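Local coordinates for protein thiol transferase (Phanerochaete chrysosporium, PDB 4F0B) that binds oxidized glutathione disulfide and probably acts as a glutathione-dependent thiol transferase of the Ure2p class, at residues Lys110-Ser113 / Glu114-Gln117; Arg157-Arg160 / Val161-Asp164; Gly174-Gly177 / Ile178-Lys182; Gly194-Leu197 / Asp198-Pro201. All blocks are in the same frame, centred on the assembly; numbering follows the deposited sequence.

Overall arrangement
The four contacts, all local and all in the largely helical part of a glutathione transferase fold, form two touching pairs. Contact 1 on helix 109-139 and contact 3 at the start of helix 178-187 are mostly buried and adjoin each other. Contact 2 on helix 145-166 and contact 4 in the loop after helix 190-193 are partly buried, lie with centres about 10 Å apart, and are joined by R160 and E199. Contacts 1 and 2 also reach the second subunit. In the buried pair a ring-leucine contact, an amide-to-hydroxyl hydrogen bond and a helix-start motif prevail; contact 2 has an arginine-acid-water network and contact 4 a solvent-facing acidic cluster, though water also bridges in contact 3.

Contact 1: residues Lys110-Ser113 / Glu114-Gln117; sequences KGYS and EELQ
The side-chain nitrogen of Q117 is shared between two subunits: NE2 donates to S113 OG of its own helix at 3.0 Å and weakly to P80 O of the second subunit. The bond to the serine is moderately bent, 150° at the hydrogen, with OG lying 18° out of the amide plane. It spans one helical turn, Q117 bringing its amide back to the serine hydroxyl. S113 carries OG anti to its nitrogen (chi1 177°), while Q117 sends CG back past S113 O, at 3.1 Å, in an otherwise extended chain. The amide oxygen OE1 of Q117 accepts from F82 N of the second subunit, so both ends of the group have partners and a flip is discouraged. The main chain repeats the same i to i+4 spacing, with Q117 N hydrogen-bonded to S113 O at 2.8 Å.

On another flank L116 lies over one face of the Y112 ring. Its CG sits 4.2 Å from the ring centroid, offset toward the rim, as a CH-pi contact, and its CD1 closes on CE2 of Y112 at 3.5 Å. The tyrosine's hydroxyl is hydrogen-bonded to the OH of Y112 of the second subunit, which places the polar end of the ring in the dimer interface. Helix 109-139, part of the all-helical C-terminal domain of the GST fold, is thus wedged between two environments: E115 and L116 rest on L89 of helix 84-95 in their own chain, whereas S113, L116 and Q117 pack on Y90, L89 and V81 of the second subunit.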
ATOM      1  N   LYS A 110      -2.236  16.971   8.995  1.00  9.92           N
ATOM      2  CA  LYS A 110      -1.459  16.015   9.794  1.00  9.58           C
ATOM      3  C   LYS A 110      -2.222  14.722  10.050  1.00  8.81           C
ATOM      4  O   LYS A 110      -1.677  13.640   9.897  1.00  8.33           O
ATOM      5  CB  LYS A 110      -0.991  16.623  11.118  1.00 13.35           C
ATOM      6  CG  LYS A 110       0.019  17.737  10.965  1.00 18.98           C
ATOM      7  CD  LYS A 110       0.491  18.209  12.330  1.00 23.12           C
ATOM      8  CE  LYS A 110       1.709  19.089  12.205  1.00 29.35           C
ATOM      9  NZ  LYS A 110       2.058  19.692  13.544  1.00 35.15           N
ATOM     10  N   GLY A 111      -3.489  14.826  10.432  1.00  8.37           N
ATOM     11  CA  GLY A 111      -4.265  13.646  10.698  1.00  7.51           C
ATOM     12  C   GLY A 111      -4.524  12.832   9.446  1.00  6.68           C
ATOM     13  O   GLY A 111      -4.514  11.610   9.460  1.00  7.25           O
ATOM     14  N   TYR A 112      -4.750  13.531   8.329  1.00  6.69           N
ATOM     15  CA  TYR A 112      -4.906  12.862   7.049  1.00  6.81           C
ATOM     16  C   TYR A 112      -3.622  12.123   6.686  1.00  5.54           C
ATOM     17  O   TYR A 112      -3.663  10.966   6.262  1.00  5.73           O
ATOM     18  CB  TYR A 112      -5.289  13.876   5.953  1.00  7.40           C
ATOM     19  CG  TYR A 112      -5.473  13.249   4.594  1.00  7.92           C
ATOM     20  CD1 TYR A 112      -6.605  12.474   4.327  1.00  9.37           C
ATOM     21  CD2 TYR A 112      -4.532  13.423   3.587  1.00  7.92           C
ATOM     22  CE1 TYR A 112      -6.799  11.883   3.069  1.00 10.39           C
ATOM     23  CE2 TYR A 112      -4.702  12.825   2.333  1.00  8.34           C
ATOM     24  CZ  TYR A 112      -5.838  12.073   2.093  1.00  9.00           C
ATOM     25  OH  TYR A 112      -6.020  11.475   0.845  1.00 11.12           O
ATOM     26  N   SER A 113      -2.468  12.771   6.859  1.00  5.93           N
ATOM     27  CA  SER A 113      -1.214  12.058   6.625  1.00  5.46           C
ATOM     28  C   SER A 113      -1.073  10.818   7.507  1.00  5.36           C
ATOM     29  O   SER A 113      -0.709   9.759   7.029  1.00  5.38           O
ATOM     30  CB  SER A 113      -0.035  12.987   6.832  1.00  6.08           C
ATOM     31  OG  SER A 113       1.179  12.240   6.652  1.00  6.25           O
ATOM     32  N   GLU A 114      -1.396  10.932   8.799  1.00  5.50           N
ATOM     33  CA  GLU A 114      -1.304   9.760   9.649  1.00  6.25           C
ATOM     34  C   GLU A 114      -2.207   8.635   9.175  1.00  4.92           C
ATOM     35  O   GLU A 114      -1.822   7.452   9.218  1.00  6.43           O
ATOM     36  CB  GLU A 114      -1.607  10.085  11.109  1.00  7.81           C
ATOM     37  CG  GLU A 114      -0.601  11.010  11.779  1.00 11.64           C
ATOM     38  CD  GLU A 114      -0.845  11.069  13.280  1.00 22.76           C
ATOM     39  OE1 GLU A 114      -1.256  12.150  13.753  1.00 29.67           O
ATOM     40  OE2 GLU A 114      -0.661  10.031  13.982  1.00 18.90           O
ATOM     41  N   GLU A 115      -3.426   8.987   8.757  0.59  5.50           N
ATOM     42  CA  GLU A 115      -4.317   7.993   8.208  0.59  5.60           C
ATOM     43  C   GLU A 115      -3.699   7.313   6.973  0.59  5.56           C
ATOM     44  O   GLU A 115      -3.736   6.081   6.877  0.59  5.67           O
ATOM     45  CB  GLU A 115      -5.653   8.670   7.906  0.59  4.81           C
ATOM     46  CG  GLU A 115      -6.668   7.760   7.270  0.59  7.61           C
ATOM     47  CD  GLU A 115      -7.794   8.558   6.737  0.59  9.71           C
ATOM     48  OE1 GLU A 115      -7.724   8.964   5.551  0.59  9.57           O
ATOM     49  OE2 GLU A 115      -8.706   8.873   7.518  0.59  9.21           O
ATOM     50  N   LEU A 116      -3.141   8.088   6.044  1.00  4.82           N
ATOM     51  CA  LEU A 116      -2.440   7.505   4.889  1.00  5.85           C
ATOM     52  C   LEU A 116      -1.282   6.612   5.326  1.00  5.47           C
ATOM     53  O   LEU A 116      -1.084   5.526   4.791  1.00  5.60           O
ATOM     54  CB  LEU A 116      -1.881   8.582   3.959  1.00  4.43           C
ATOM     55  CG  LEU A 116      -2.898   9.420   3.188  1.00  4.39           C
ATOM     56  CD1 LEU A 116      -2.151  10.434   2.342  1.00  8.11           C
ATOM     57  CD2 LEU A 116      -3.761   8.512   2.292  1.00  9.92           C
ATOM     58  N   GLN A 117      -0.516   7.051   6.318  1.00  4.74           N
ATOM     59  CA  GLN A 117       0.626   6.241   6.747  1.00  4.22           C
ATOM     60  C   GLN A 117       0.165   4.881   7.250  1.00  4.64           C
ATOM     61  O   GLN A 117       0.770   3.846   6.890  1.00  4.82           O
ATOM     62  CB  GLN A 117       1.396   6.982   7.846  1.00  4.46           C
ATOM     63  CG  GLN A 117       2.043   8.284   7.364  1.00  4.56           C
ATOM     64  CD  GLN A 117       2.673   9.015   8.508  1.00  5.15           C
ATOM     65  OE1 GLN A 117       3.470   8.458   9.255  1.00  6.25           O
ATOM     66  NE2 GLN A 117       2.305  10.302   8.677  1.00  5.64           N
TER

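Contact 2: residues Arg157-Arg160 / Val161-Asp164; sequences RLYR and VLDD
Y159 and L162 run side by side from helix 145-166 and form the buried flank of this contact, with CD2 of the tyrosine 4.1 Å from CD2 of the leucine. The methyl approaches the ring obliquely. Both residues press on V203 of helix 201-211, and W186 and I183 of helix 178-187 close on Y159 and L162 in turn. Y159 OH is hydrogen-bonded to Q130 OE1, so the tyrosine links helix 145-166 to helices 109-139 and 201-211. Beneath them the helical ladder is regular: D163 N donates to Y159 O at 2.8 Å.

The wetter flank is built quite differently. R160 starts with CG anti to the nitrogen (chi1 179°) and then bends at the next two torsions, curling its guanidinium back toward D163. D163 OD2 lies at the edge of the guanidinium, near its plane, but 3.8 Å from NH1, so the salt bridge is long; the two planes stand 80° apart. A water fills in, accepting from R160 NH1 at 2.9 Å. It donates to D163 OD2 and D164 OD1. The other end nitrogen, R160 NH2, reaches E199 O in the loop before helix 201-211. With a leucine in place of R160, E199 O would probably lose its donor and the water the N-H that it accepts from, leaving two acidic residues less well balanced.

D163 has further partners, its OD1 accepting from V203 N and its OD2 from N202 ND2. Its carboxylate therefore lies at the start of helix 201-211, where the helix dipole and the nearby arginine would both be expected to stabilise its negative charge.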
ATOM      1  N   ARG A 157       5.647  -9.964  13.643  1.00  4.97           N
ATOM      2  CA  ARG A 157       6.354  -8.699  13.805  1.00  4.37           C
ATOM      3  C   ARG A 157       5.421  -7.524  13.492  1.00  5.03           C
ATOM      4  O   ARG A 157       5.393  -6.529  14.237  1.00  5.36           O
ATOM      5  CB  ARG A 157       7.603  -8.644  12.895  1.00  4.98           C
ATOM      6  CG  ARG A 157       8.503  -7.455  13.146  1.00  4.97           C
ATOM      7  CD  ARG A 157       9.509  -7.286  12.039  1.00  4.82           C
ATOM      8  NE  ARG A 157       8.863  -6.857  10.792  1.00  4.05           N
ATOM      9  CZ  ARG A 157       8.476  -5.606  10.550  1.00  4.90           C
ATOM     10  NH1 ARG A 157       8.719  -4.635  11.433  1.00  5.81           N
ATOM     11  NH2 ARG A 157       7.894  -5.305   9.390  1.00  6.56           N
ATOM     12  N   LEU A 158       4.685  -7.615  12.395  1.00  3.94           N
ATOM     13  CA  LEU A 158       3.752  -6.550  12.017  1.00  4.09           C
ATOM     14  C   LEU A 158       2.635  -6.383  13.042  1.00  4.59           C
ATOM     15  O   LEU A 158       2.260  -5.232  13.368  1.00  4.84           O
ATOM     16  CB  LEU A 158       3.172  -6.865  10.657  1.00  4.17           C
ATOM     17  CG  LEU A 158       4.166  -6.715   9.492  1.00  4.00           C
ATOM     18  CD1 LEU A 158       3.628  -7.474   8.277  1.00  5.56           C
ATOM     19  CD2 LEU A 158       4.443  -5.232   9.148  1.00  6.10           C
ATOM     20  N   TYR A 159       2.109  -7.498  13.561  1.00  4.62           N
ATOM     21  CA  TYR A 159       1.092  -7.399  14.608  1.00  5.17           C
ATOM     22  C   TYR A 159       1.640  -6.853  15.919  1.00  5.79           C
ATOM     23  O   TYR A 159       0.871  -6.238  16.657  1.00  6.68           O
ATOM     24  CB  TYR A 159       0.308  -8.721  14.773  1.00  5.27           C
ATOM     25  CG  TYR A 159      -0.786  -8.824  13.734  1.00  6.83           C
ATOM     26  CD1 TYR A 159      -0.592  -9.434  12.509  1.00  7.33           C
ATOM     27  CD2 TYR A 159      -2.030  -8.237  13.965  1.00 15.76           C
ATOM     28  CE1 TYR A 159      -1.611  -9.521  11.572  1.00  6.35           C
ATOM     29  CE2 TYR A 159      -3.044  -8.307  13.006  1.00 18.65           C
ATOM     30  CZ  TYR A 159      -2.829  -8.980  11.843  1.00  9.90           C
ATOM     31  OH  TYR A 159      -3.855  -9.049  10.892  1.00 11.49           O
ATOM     32  N   ARG A 160       2.941  -7.013  16.184  1.00  5.39           N
ATOM     33  CA  ARG A 160       3.512  -6.424  17.379  1.00  4.84           C
ATOM     34  C   ARG A 160       3.564  -4.907  17.200  1.00  4.80           C
ATOM     35  O   ARG A 160       3.272  -4.147  18.152  1.00  5.44           O
ATOM     36  CB  ARG A 160       4.925  -6.975  17.594  1.00  5.83           C
ATOM     37  CG  ARG A 160       5.607  -6.376  18.853  1.00  7.97           C
ATOM     38  CD  ARG A 160       4.860  -6.748  20.154  1.00  9.22           C
ATOM     39  NE  ARG A 160       4.735  -8.201  20.286  1.00  9.48           N
ATOM     40  CZ  ARG A 160       3.721  -8.818  20.898  1.00  9.98           C
ATOM     41  NH1 ARG A 160       2.743  -8.121  21.471  1.00 11.08           N
ATOM     42  NH2 ARG A 160       3.700 -10.150  20.960  1.00 12.05           N
ATOM     43  N   VAL A 161       3.909  -4.442  16.000  1.00  5.19           N
ATOM     44  CA  VAL A 161       3.844  -3.007  15.714  1.00  5.94           C
ATOM     45  C   VAL A 161       2.410  -2.488  15.968  1.00  4.74           C
ATOM     46  O   VAL A 161       2.204  -1.453  16.646  1.00  5.89           O
ATOM     47  CB  VAL A 161       4.240  -2.700  14.256  1.00  5.95           C
ATOM     48  CG1 VAL A 161       4.002  -1.206  13.910  1.00  6.45           C
ATOM     49  CG2 VAL A 161       5.743  -3.066  14.027  1.00  7.14           C
ATOM     50  N   LEU A 162       1.397  -3.194  15.466  1.00  5.03           N
ATOM     51  CA  LEU A 162       0.003  -2.757  15.656  1.00  4.88           C
ATOM     52  C   LEU A 162      -0.385  -2.812  17.136  1.00  5.42           C
ATOM     53  O   LEU A 162      -1.045  -1.868  17.654  1.00  5.54           O
ATOM     54  CB  LEU A 162      -0.922  -3.624  14.813  1.00  6.27           C
ATOM     55  CG  LEU A 162      -2.396  -3.268  14.897  1.00  6.53           C
ATOM     56  CD1 LEU A 162      -2.642  -1.871  14.341  1.00  8.80           C
ATOM     57  CD2 LEU A 162      -3.149  -4.300  14.064  1.00  8.65           C
ATOM     58  N   ASP A 163       0.005  -3.890  17.835  1.00  5.21           N
ATOM     59  CA  ASP A 163      -0.343  -4.036  19.239  1.00  5.16           C
ATOM     60  C   ASP A 163       0.247  -2.885  20.070  1.00  7.45           C
ATOM     61  O   ASP A 163      -0.439  -2.294  20.934  1.00  6.80           O
ATOM     62  CB  ASP A 163       0.130  -5.389  19.774  1.00  5.74           C
ATOM     63  CG  ASP A 163      -0.554  -5.738  21.070  1.00  8.02           C
ATOM     64  OD1 ASP A 163      -1.714  -6.261  21.000  1.00  7.40           O
ATOM     65  OD2 ASP A 163       0.059  -5.481  22.144  1.00  9.01           O
ATOM     66  N   ASP A 164       1.509  -2.545  19.829  1.00  6.24           N
ATOM     67  CA  ASP A 164       2.148  -1.448  20.553  1.00  5.97           C
ATOM     68  C   ASP A 164       1.473  -0.104  20.238  1.00  6.36           C
ATOM     69  O   ASP A 164       1.279   0.725  21.143  1.00  7.81           O
ATOM     70  CB  ASP A 164       3.650  -1.389  20.218  1.00  5.85           C
ATOM     71  CG  ASP A 164       4.449  -2.484  20.872  1.00  8.81           C
ATOM     72  OD1 ASP A 164       3.982  -3.095  21.844  1.00  9.24           O
ATOM     73  OD2 ASP A 164       5.611  -2.686  20.426  1.00 11.42           O
TER
HETATM   74  O   HOH W   1       2.623  -5.384  22.352  1.00 10.06           O

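Contact 3: residues Gly174-Gly177 / Ile178-Lys182; sequences GTYG and IADIK
A helix start is secured here by a hydrophobic staple and one half of a capping box, where the loop after helix 145-166 turns into helix 178-187, as at the corresponding helix of other glutathione transferases. Y176, the residue before the N-cap, reaches across to I181 on the first turn: the isoleucine's CG1 touches CZ at 3.6 Å and OH of the ring at 3.3 Å, the two side chains crossing at about a right angle. With its CG anti to the nitrogen (chi1 171°), the tyrosine swings forward beside the helix, where CD1 also meets CB of D180 at 4.0 Å.

The polar half of the motif falls to D180. Its OD2 accepts from the N-cap nitrogen, G177 N, at 2.9 Å, on the anti side and 17° out of the carboxylate plane. G177 has no side chain to cap the N-H of D180, so only half of the box is present. A water extends the link, donating to D180 OD2 at 2.6 Å and to T175 O at 2.7 Å, while OD1 of D180 takes W206 NE1 and I172 N. This buried carboxylate is thereby surrounded by donors, and the first helical bond, I181 N to G177 O at 3.0 Å, follows directly.

If an alanine stood at Y176, I181 would probably be left uncovered on that side and E28 would lose the hydroxyl it now meets. Around the motif, Y176 and I181 pack on I24 of helix 20-33, I178 on L119 of helix 109-139, and K182, farther along, touches the bound oxidized glutathione.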
ATOM      1  N   GLY A 174      -7.276   6.962  17.314  1.00  6.52           N
ATOM      2  CA  GLY A 174      -8.146   7.582  18.324  1.00  7.24           C
ATOM      3  C   GLY A 174      -9.585   7.155  18.146  1.00  6.54           C
ATOM      4  O   GLY A 174     -10.132   6.352  18.912  1.00  7.70           O
ATOM      5  N   THR A 175     -10.230   7.732  17.128  1.00  7.27           N
ATOM      6  CA  THR A 175     -11.586   7.332  16.752  1.00  7.52           C
ATOM      7  C   THR A 175     -11.548   6.296  15.647  1.00  7.62           C
ATOM      8  O   THR A 175     -10.657   6.291  14.773  1.00  8.28           O
ATOM      9  CB  THR A 175     -12.399   8.552  16.269  1.00  7.62           C
ATOM     10  OG1 THR A 175     -11.662   9.222  15.236  1.00 10.25           O
ATOM     11  CG2 THR A 175     -12.621   9.531  17.425  1.00  8.98           C
ATOM     12  N   TYR A 176     -12.534   5.406  15.673  1.00  7.46           N
ATOM     13  CA  TYR A 176     -12.689   4.354  14.657  1.00  6.62           C
ATOM     14  C   TYR A 176     -12.838   4.933  13.267  1.00  6.63           C
ATOM     15  O   TYR A 176     -13.617   5.856  13.040  1.00  7.50           O
ATOM     16  CB  TYR A 176     -13.929   3.550  15.007  1.00  8.00           C
ATOM     17  CG  TYR A 176     -14.406   2.552  13.979  1.00  6.67           C
ATOM     18  CD1 TYR A 176     -13.754   1.324  13.808  1.00  7.18           C
ATOM     19  CD2 TYR A 176     -15.534   2.810  13.212  1.00  7.11           C
ATOM     20  CE1 TYR A 176     -14.218   0.389  12.890  1.00  7.12           C
ATOM     21  CE2 TYR A 176     -16.004   1.866  12.297  1.00  8.14           C
ATOM     22  CZ  TYR A 176     -15.358   0.673  12.162  1.00  6.48           C
ATOM     23  OH  TYR A 176     -15.839  -0.249  11.277  1.00  8.62           O
ATOM     24  N   GLY A 177     -12.074   4.385  12.334  1.00  6.71           N
ATOM     25  CA  GLY A 177     -12.183   4.882  10.970  1.00  6.84           C
ATOM     26  C   GLY A 177     -11.533   3.953   9.980  1.00  5.82           C
ATOM     27  O   GLY A 177     -11.283   2.770  10.253  1.00  6.88           O
ATOM     28  N   ILE A 178     -11.303   4.502   8.787  1.00  5.70           N
ATOM     29  CA  ILE A 178     -10.875   3.670   7.662  1.00  5.76           C
ATOM     30  C   ILE A 178      -9.544   2.953   7.871  1.00  6.32           C
ATOM     31  O   ILE A 178      -9.364   1.867   7.303  1.00  6.18           O
ATOM     32  CB  ILE A 178     -10.889   4.411   6.318  1.00  5.94           C
ATOM     33  CG1 ILE A 178      -9.995   5.659   6.340  1.00  5.99           C
ATOM     34  CG2 ILE A 178     -12.347   4.769   5.944  1.00  7.40           C
ATOM     35  CD1 ILE A 178      -9.880   6.342   4.947  1.00  7.84           C
ATOM     36  N   ALA A 179      -8.630   3.488   8.691  1.00  5.86           N
ATOM     37  CA  ALA A 179      -7.428   2.724   8.989  1.00  5.92           C
ATOM     38  C   ALA A 179      -7.721   1.457   9.779  1.00  6.93           C
ATOM     39  O   ALA A 179      -7.120   0.403   9.505  1.00  7.51           O
ATOM     40  CB  ALA A 179      -6.414   3.558   9.723  1.00  8.64           C
ATOM     41  N   ASP A 180      -8.634   1.533  10.743  1.00  5.96           N
ATOM     42  CA  ASP A 180      -9.056   0.334  11.452  1.00  6.22           C
ATOM     43  C   ASP A 180      -9.748  -0.646  10.531  1.00  4.87           C
ATOM     44  O   ASP A 180      -9.472  -1.831  10.598  1.00  5.92           O
ATOM     45  CB  ASP A 180     -10.015   0.696  12.581  1.00  5.45           C
ATOM     46  CG  ASP A 180      -9.429   1.722  13.521  1.00  6.38           C
ATOM     47  OD1 ASP A 180      -8.598   1.368  14.396  1.00  5.95           O
ATOM     48  OD2 ASP A 180      -9.796   2.906  13.340  1.00  7.77           O
ATOM     49  N   ILE A 181     -10.653  -0.137   9.701  1.00  4.74           N
ATOM     50  CA  ILE A 181     -11.422  -0.994   8.811  1.00  5.07           C
ATOM     51  C   ILE A 181     -10.507  -1.803   7.887  1.00  4.86           C
ATOM     52  O   ILE A 181     -10.682  -3.018   7.731  1.00  6.31           O
ATOM     53  CB  ILE A 181     -12.493  -0.178   8.045  1.00  5.45           C
ATOM     54  CG1 ILE A 181     -13.571   0.343   9.016  1.00  6.61           C
ATOM     55  CG2 ILE A 181     -13.136  -1.018   6.922  1.00  7.56           C
ATOM     56  CD1 ILE A 181     -14.459   1.455   8.415  1.00  7.74           C
ATOM     57  N   LYS A 182      -9.520  -1.141   7.296  1.00  5.34           N
ATOM     58  CA  LYS A 182      -8.590  -1.821   6.401  1.00  4.68           C
ATOM     59  C   LYS A 182      -7.881  -2.983   7.070  1.00  5.16           C
ATOM     60  O   LYS A 182      -7.831  -4.113   6.527  1.00  5.43           O
ATOM     61  CB  LYS A 182      -7.557  -0.835   5.857  1.00  3.91           C
ATOM     62  CG  LYS A 182      -6.381  -1.524   5.127  1.00  3.71           C
ATOM     63  CD  LYS A 182      -6.794  -2.271   3.865  1.00  3.42           C
ATOM     64  CE  LYS A 182      -5.631  -3.187   3.398  1.00  4.68           C
ATOM     65  NZ  LYS A 182      -6.092  -4.167   2.370  1.00  4.21           N
TER
HETATM   66  O   HOH W   2      -8.449   5.110  13.682  1.00  8.40           O

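Contact 4: residues Gly194-Leu197 / Asp198-Pro201; sequences GLDL and DEFP
Between D196 and F200 the chain makes a short 3-10 turn, closed by E199 N on D196 O and by F200 N on L197 O, each at 2.9 Å. Two such bonds in succession, each reaching three residues back, are the 3-10 pattern. D196 adds an Asx turn of its own: OD1 accepts from D198 N at 3.0 Å, the N-H of D198 meeting OD1 from above the carboxylate plane. With CG anti to the nitrogen (chi1 -176°), the acid group swings forward over the start of the turn.

F200 supplies the apolar side. Two leucines approach the CD2-CE2 side of its ring, with L195 CD2 4.1 Å from CE2 and L197 CD2 4.3 Å from CD2 of the phenylalanine. The carbonyl oxygen of D196 lies at the ring edge, near its plane, 3.5 Å from CD2 of F200, where the slightly positive rim of an aromatic ring suits an oxygen. L195 and F200 then press on Y159 of helix 145-166, and L197 on V203 of helix 201-211, so the loop lies across two helices.

A water links D196 N to the carboxylate of E199 on the outer surface, accepting from the former and donating to E199 OE1 at 2.7 Å. Three acidic side chains gather there, D196 OD1 being only 4.1 Å from D198 OD2. Their mutual repulsion is probably eased by exposure to solvent, by the salt bridge of D198 OD1 with K204, and by the backbone N-H that D196 holds, consistent with an exposed acidic surface over an apolar face turned to the helices.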
ATOM      1  N   GLY A 194      -2.644 -18.311  11.835  1.00 13.73           N
ATOM      2  CA  GLY A 194      -1.789 -19.048  12.759  1.00 13.32           C
ATOM      3  C   GLY A 194      -1.239 -18.180  13.893  1.00 15.42           C
ATOM      4  O   GLY A 194      -0.358 -18.622  14.645  1.00 15.97           O
ATOM      5  N   LEU A 195      -1.767 -16.974  14.049  1.00 13.32           N
ATOM      6  CA  LEU A 195      -1.307 -16.121  15.128  1.00 14.72           C
ATOM      7  C   LEU A 195      -2.190 -16.327  16.342  1.00 16.29           C
ATOM      8  O   LEU A 195      -3.426 -16.384  16.239  1.00 20.66           O
ATOM      9  CB  LEU A 195      -1.322 -14.641  14.726  1.00 15.00           C
ATOM     10  CG  LEU A 195      -0.176 -14.149  13.847  1.00 18.48           C
ATOM     11  CD1 LEU A 195      -0.424 -14.599  12.425  1.00 21.90           C
ATOM     12  CD2 LEU A 195      -0.111 -12.644  13.907  1.00 14.91           C
ATOM     13  N   ASP A 196      -1.570 -16.400  17.504  1.00 12.58           N
ATOM     14  CA  ASP A 196      -2.315 -16.484  18.738  1.00 14.28           C
ATOM     15  C   ASP A 196      -2.548 -15.049  19.200  1.00 13.28           C
ATOM     16  O   ASP A 196      -1.609 -14.378  19.650  1.00 12.81           O
ATOM     17  CB  ASP A 196      -1.478 -17.227  19.785  1.00 13.87           C
ATOM     18  CG  ASP A 196      -2.219 -17.434  21.081  1.00 18.66           C
ATOM     19  OD1 ASP A 196      -3.292 -16.831  21.270  1.00 16.53           O
ATOM     20  OD2 ASP A 196      -1.705 -18.200  21.925  1.00 25.01           O
ATOM     21  N   LEU A 197      -3.788 -14.571  19.080  1.00 12.57           N
ATOM     22  CA  LEU A 197      -4.059 -13.187  19.431  1.00 11.16           C
ATOM     23  C   LEU A 197      -3.955 -12.910  20.927  1.00 13.00           C
ATOM     24  O   LEU A 197      -3.896 -11.749  21.334  1.00 11.95           O
ATOM     25  CB  LEU A 197      -5.413 -12.689  18.889  1.00 11.68           C
ATOM     26  CG  LEU A 197      -5.397 -12.451  17.387  1.00 12.36           C
ATOM     27  CD1 LEU A 197      -6.783 -11.988  16.916  1.00 17.13           C
ATOM     28  CD2 LEU A 197      -4.339 -11.420  16.990  1.00 14.26           C
ATOM     29  N   ASP A 198      -3.891 -13.952  21.745  1.00 12.61           N
ATOM     30  CA  ASP A 198      -3.560 -13.713  23.149  1.00 14.34           C
ATOM     31  C   ASP A 198      -2.151 -13.107  23.321  1.00 12.95           C
ATOM     32  O   ASP A 198      -1.866 -12.485  24.351  1.00 14.73           O
ATOM     33  CB  ASP A 198      -3.725 -14.978  24.015  1.00 14.00           C
ATOM     34  CG  ASP A 198      -5.170 -15.321  24.281  1.00 22.00           C
ATOM     35  OD1 ASP A 198      -6.053 -14.464  24.072  1.00 24.64           O
ATOM     36  OD2 ASP A 198      -5.426 -16.455  24.737  1.00 29.62           O
ATOM     37  N   GLU A 199      -1.273 -13.278  22.324  1.00 10.73           N
ATOM     38  CA  GLU A 199       0.057 -12.683  22.370  1.00 12.34           C
ATOM     39  C   GLU A 199       0.021 -11.222  21.949  1.00  9.43           C
ATOM     40  O   GLU A 199       0.995 -10.511  22.086  1.00 10.13           O
ATOM     41  CB  GLU A 199       1.043 -13.475  21.490  1.00 12.44           C
ATOM     42  CG  GLU A 199       1.298 -14.885  21.987  1.00 17.35           C
ATOM     43  CD  GLU A 199       2.171 -15.709  21.036  1.00 20.65           C
ATOM     44  OE1 GLU A 199       2.588 -15.190  19.978  1.00 22.17           O
ATOM     45  OE2 GLU A 199       2.414 -16.889  21.361  1.00 33.32           O
ATOM     46  N   PHE A 200      -1.140 -10.787  21.450  1.00  8.29           N
ATOM     47  CA  PHE A 200      -1.336  -9.408  20.975  1.00  7.04           C
ATOM     48  C   PHE A 200      -2.660  -8.923  21.585  1.00  7.58           C
ATOM     49  O   PHE A 200      -3.649  -8.742  20.888  1.00  7.69           O
ATOM     50  CB  PHE A 200      -1.405  -9.372  19.431  1.00  7.54           C
ATOM     51  CG  PHE A 200      -0.227 -10.021  18.788  1.00  6.07           C
ATOM     52  CD1 PHE A 200       0.929  -9.309  18.527  1.00  7.36           C
ATOM     53  CD2 PHE A 200      -0.269 -11.369  18.456  1.00  9.48           C
ATOM     54  CE1 PHE A 200       2.052  -9.942  17.935  1.00  6.26           C
ATOM     55  CE2 PHE A 200       0.838 -12.002  17.864  1.00  9.31           C
ATOM     56  CZ  PHE A 200       2.008 -11.287  17.600  1.00  7.14           C
ATOM     57  N   PRO A 201      -2.699  -8.730  22.902  1.00  7.75           N
ATOM     58  CA  PRO A 201      -3.989  -8.507  23.584  1.00  7.96           C
ATOM     59  C   PRO A 201      -4.643  -7.173  23.221  1.00  7.85           C
ATOM     60  O   PRO A 201      -5.872  -7.052  23.298  1.00  8.90           O
ATOM     61  CB  PRO A 201      -3.616  -8.566  25.078  1.00  9.34           C
ATOM     62  CG  PRO A 201      -2.171  -8.131  25.104  1.00 11.02           C
ATOM     63  CD  PRO A 201      -1.571  -8.758  23.850  1.00 11.33           C
TER
HETATM   64  O   HOH W   3       1.295 -16.076  17.760  1.00 19.26           O